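Local coordinates for protein secretion chaperonin CsaA (Picrophilus torridus, PDB 5ZDI) that probably binds tRNA through an OB-fold domain and probably serves as a CsaA-type chaperone in protein secretion, at residues 18-23 and 56-61. Residues are numbered along the deposited sequence; the frame is centred on the assembly and turned at random. Where two conformers were deposited one is given.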
ATOM      1  N   LYS A  18       1.106  17.773   3.132  1.00 14.93           N
ATOM      2  CA  LYS A  18       0.799  19.204   3.198  1.00 16.91           C
ATOM      3  C   LYS A  18       1.996  20.131   3.165  1.00 18.31           C
ATOM      4  O   LYS A  18       1.835  21.267   2.743  1.00 18.48           O
ATOM      5  CB  LYS A  18      -0.081  19.552   4.390  1.00 18.67           C
ATOM      6  CG  LYS A  18      -1.366  18.750   4.471  1.00 18.30           C
ATOM      7  CD  LYS A  18      -2.310  18.917   3.292  1.00 19.85           C
ATOM      8  CE  LYS A  18      -2.880  20.327   3.153  1.00 23.11           C
ATOM      9  NZ  LYS A  18      -3.955  20.295   2.205  1.00 21.63           N
ATOM     10  N   GLU A  19       3.141  19.696   3.607  1.00 17.70           N
ATOM     11  CA  GLU A  19       4.367  20.483   3.578  1.00 18.35           C
ATOM     12  C   GLU A  19       5.545  19.553   3.295  1.00 16.66           C
ATOM     13  O   GLU A  19       5.531  18.358   3.702  1.00 16.92           O
ATOM     14  CB  GLU A  19       4.620  21.163   4.917  1.00 23.51           C
ATOM     15  CG  GLU A  19       3.582  22.164   5.280  1.00 31.64           C
ATOM     16  CD  GLU A  19       4.106  23.163   6.323  1.00 34.62           C
ATOM     17  OE1 GLU A  19       3.545  24.276   6.350  1.00 48.43           O
ATOM     18  OE2 GLU A  19       5.065  22.811   7.055  1.00 38.26           O
ATOM     19  N   VAL A  20       6.552  20.061   2.603  1.00 16.81           N
ATOM     20  CA  VAL A  20       7.734  19.260   2.263  1.00 16.38           C
ATOM     21  C   VAL A  20       8.956  20.139   2.453  1.00 18.71           C
ATOM     22  O   VAL A  20       8.917  21.270   1.966  1.00 21.10           O
ATOM     23  CB  VAL A  20       7.771  18.810   0.806  1.00 19.70           C
ATOM     24  CG1 VAL A  20       8.993  17.874   0.553  1.00 18.45           C
ATOM     25  CG2 VAL A  20       6.525  18.103   0.420  1.00 19.58           C
ATOM     26  N   SER A  21      10.005  19.625   3.123  1.00 18.99           N
ATOM     27  CA  SER A  21      11.262  20.373   3.240  0.50 18.67           C
ATOM     28  C   SER A  21      12.437  19.408   3.078  1.00 20.13           C
ATOM     29  O   SER A  21      12.298  18.234   3.200  1.00 17.65           O
ATOM     30  CB  SER A  21      11.356  21.114   4.605  0.50 18.51           C
ATOM     31  OG  SER A  21      11.534  20.226   5.702  0.50 16.85           O
ATOM     32  N   ASP A  22      13.628  19.943   2.781  1.00 18.17           N
ATOM     33  CA  ASP A  22      14.797  19.069   2.726  1.00 20.67           C
ATOM     34  C   ASP A  22      15.203  18.571   4.100  1.00 20.82           C
ATOM     35  O   ASP A  22      15.194  19.344   5.058  1.00 21.30           O
ATOM     36  CB  ASP A  22      15.994  19.728   2.003  1.00 19.88           C
ATOM     37  CG  ASP A  22      15.690  20.053   0.581  1.00 21.03           C
ATOM     38  OD1 ASP A  22      15.275  19.147  -0.152  1.00 22.93           O
ATOM     39  OD2 ASP A  22      15.932  21.183   0.127  1.00 21.85           O
ATOM     40  N   PHE A  23      15.590  17.296   4.213  1.00 20.09           N
ATOM     41  CA  PHE A  23      16.084  16.758   5.440  1.00 19.81           C
ATOM     42  C   PHE A  23      17.644  16.801   5.399  1.00 19.10           C
ATOM     43  O   PHE A  23      18.333  15.805   5.202  1.00 19.15           O
ATOM     44  CB  PHE A  23      15.522  15.358   5.668  1.00 20.35           C
ATOM     45  CG  PHE A  23      15.780  14.769   7.028  1.00 20.36           C
ATOM     46  CD1 PHE A  23      16.451  15.462   8.023  1.00 20.68           C
ATOM     47  CD2 PHE A  23      15.392  13.453   7.299  1.00 20.62           C
ATOM     48  CE1 PHE A  23      16.687  14.868   9.226  1.00 22.04           C
ATOM     49  CE2 PHE A  23      15.630  12.876   8.520  1.00 23.81           C
ATOM     50  CZ  PHE A  23      16.342  13.573   9.470  1.00 23.24           C
ATOM     51  N   ASP A  56       7.179  20.135  -5.307  1.00 20.15           N
ATOM     52  CA  ASP A  56       5.860  20.464  -5.829  1.00 23.14           C
ATOM     53  C   ASP A  56       5.031  19.290  -6.324  1.00 23.18           C
ATOM     54  O   ASP A  56       3.816  19.380  -6.313  1.00 24.81           O
ATOM     55  CB  ASP A  56       5.945  21.571  -6.895  1.00 28.90           C
ATOM     56  CG  ASP A  56       6.161  22.965  -6.278  1.00 35.43           C
ATOM     57  OD1 ASP A  56       5.366  23.383  -5.397  1.00 49.28           O
ATOM     58  OD2 ASP A  56       7.108  23.649  -6.700  1.00 42.36           O
ATOM     59  N   GLU A  57       5.660  18.179  -6.673  1.00 20.45           N
ATOM     60  CA  GLU A  57       4.937  16.938  -6.975  1.00 22.36           C
ATOM     61  C   GLU A  57       4.334  16.261  -5.785  1.00 20.91           C
ATOM     62  O   GLU A  57       3.393  15.534  -5.952  1.00 23.94           O
ATOM     63  CB  GLU A  57       5.798  15.959  -7.730  1.00 20.99           C
ATOM     64  CG  GLU A  57       6.361  16.614  -9.027  1.00 23.09           C
ATOM     65  CD  GLU A  57       7.285  15.637  -9.724  1.00 26.19           C
ATOM     66  OE1 GLU A  57       8.306  15.164  -9.210  1.00 24.34           O
ATOM     67  OE2 GLU A  57       6.954  15.309 -10.827  1.00 39.27           O
ATOM     68  N   LEU A  58       4.788  16.583  -4.574  1.00 17.67           N
ATOM     69  CA  LEU A  58       4.299  15.884  -3.415  1.00 17.76           C
ATOM     70  C   LEU A  58       3.215  16.694  -2.682  1.00 18.40           C
ATOM     71  O   LEU A  58       2.441  16.149  -1.932  1.00 17.91           O
ATOM     72  CB  LEU A  58       5.466  15.559  -2.488  1.00 16.47           C
ATOM     73  CG  LEU A  58       6.574  14.732  -3.029  1.00 15.29           C
ATOM     74  CD1 LEU A  58       7.778  14.657  -2.108  1.00 16.12           C
ATOM     75  CD2 LEU A  58       6.046  13.302  -3.262  1.00 15.19           C
ATOM     76  N   ILE A  59       3.202  18.017  -2.829  1.00 21.62           N
ATOM     77  CA  ILE A  59       2.173  18.836  -2.148  1.00 22.49           C
ATOM     78  C   ILE A  59       0.775  18.391  -2.568  1.00 23.31           C
ATOM     79  O   ILE A  59       0.425  18.287  -3.782  1.00 21.19           O
ATOM     80  CB  ILE A  59       2.396  20.310  -2.459  1.00 23.06           C
ATOM     81  CG1 ILE A  59       3.779  20.748  -1.925  1.00 25.50           C
ATOM     82  CG2 ILE A  59       1.247  21.162  -1.953  1.00 24.32           C
ATOM     83  CD1 ILE A  59       3.782  21.011  -0.446  1.00 28.90           C
ATOM     84  N   ASN A  60      -0.065  18.163  -1.547  1.00 19.36           N
ATOM     85  CA  ASN A  60      -1.378  17.625  -1.756  1.00 21.83           C
ATOM     86  C   ASN A  60      -1.516  16.291  -2.460  1.00 18.63           C
ATOM     87  O   ASN A  60      -2.604  15.915  -2.928  1.00 20.36           O
ATOM     88  CB  ASN A  60      -2.343  18.745  -2.293  1.00 23.51           C
ATOM     89  CG  ASN A  60      -2.606  19.793  -1.190  1.00 25.71           C
ATOM     90  OD1 ASN A  60      -2.959  19.390  -0.016  1.00 23.84           O
ATOM     91  ND2 ASN A  60      -2.347  21.094  -1.484  1.00 22.27           N
ATOM     92  N   LYS A  61      -0.441  15.498  -2.453  1.00 17.27           N
ATOM     93  CA  LYS A  61      -0.510  14.123  -2.909  1.00 17.40           C
ATOM     94  C   LYS A  61      -1.026  13.169  -1.828  1.00 18.32           C
ATOM     95  O   LYS A  61      -0.534  13.216  -0.673  1.00 18.11           O
ATOM     96  CB  LYS A  61       0.896  13.682  -3.367  1.00 20.09           C
ATOM     97  CG  LYS A  61       0.901  12.427  -4.194  1.00 20.72           C
ATOM     98  CD  LYS A  61       2.325  11.997  -4.434  1.00 24.36           C
ATOM     99  CE  LYS A  61       2.502  10.562  -5.013  1.00 25.39           C
ATOM    100  NZ  LYS A  61       1.767  10.353  -6.201  1.00 25.55           N
TER
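V20 meets L58 and I59 where the end of a short helix and the turn after it pack on strand 12-22 in the antiparallel sheet of this OB-fold domain. The packed half of the contact is aliphatic. V20 CG2 reaches CB of L58 at 4.0 Å, the side chains nearly perpendicular, and CD1 of I59 at 4.1 Å. Branched valine suits an extended strand; with CG1 anti to the backbone N (chi1 -176°), CG2 is the branch that touches. Leucine fits at L58 because its longer end continues into the core toward Y31, I50 and L94. I59 bends at chi2 and slips CD1 under the strand, 3.7 Å from O of K18, beside the classic beta bulge in which K18 and E19 both face K34.

Toward solvent the contact thins to one hydrogen bond. Asparagine tolerates the positive phi (57°) of N60 in the L58-K61 type II turn. K18 leaves the strand pointing away, but bends at chi2 and chi3 bring NZ round to donate to N60 OD1 at 2.6 Å, in the carbonyl plane on a lone pair (C=O...N 141°). A long, flexible chain with a charged end suits K18, which stays partly exposed yet reaches that amide. With an alanine at K18 the ammonium would be gone, and the amide of N60 would probably lose this mate and turn more freely. K18 CE also lies 3.3 Å from N60 OD1.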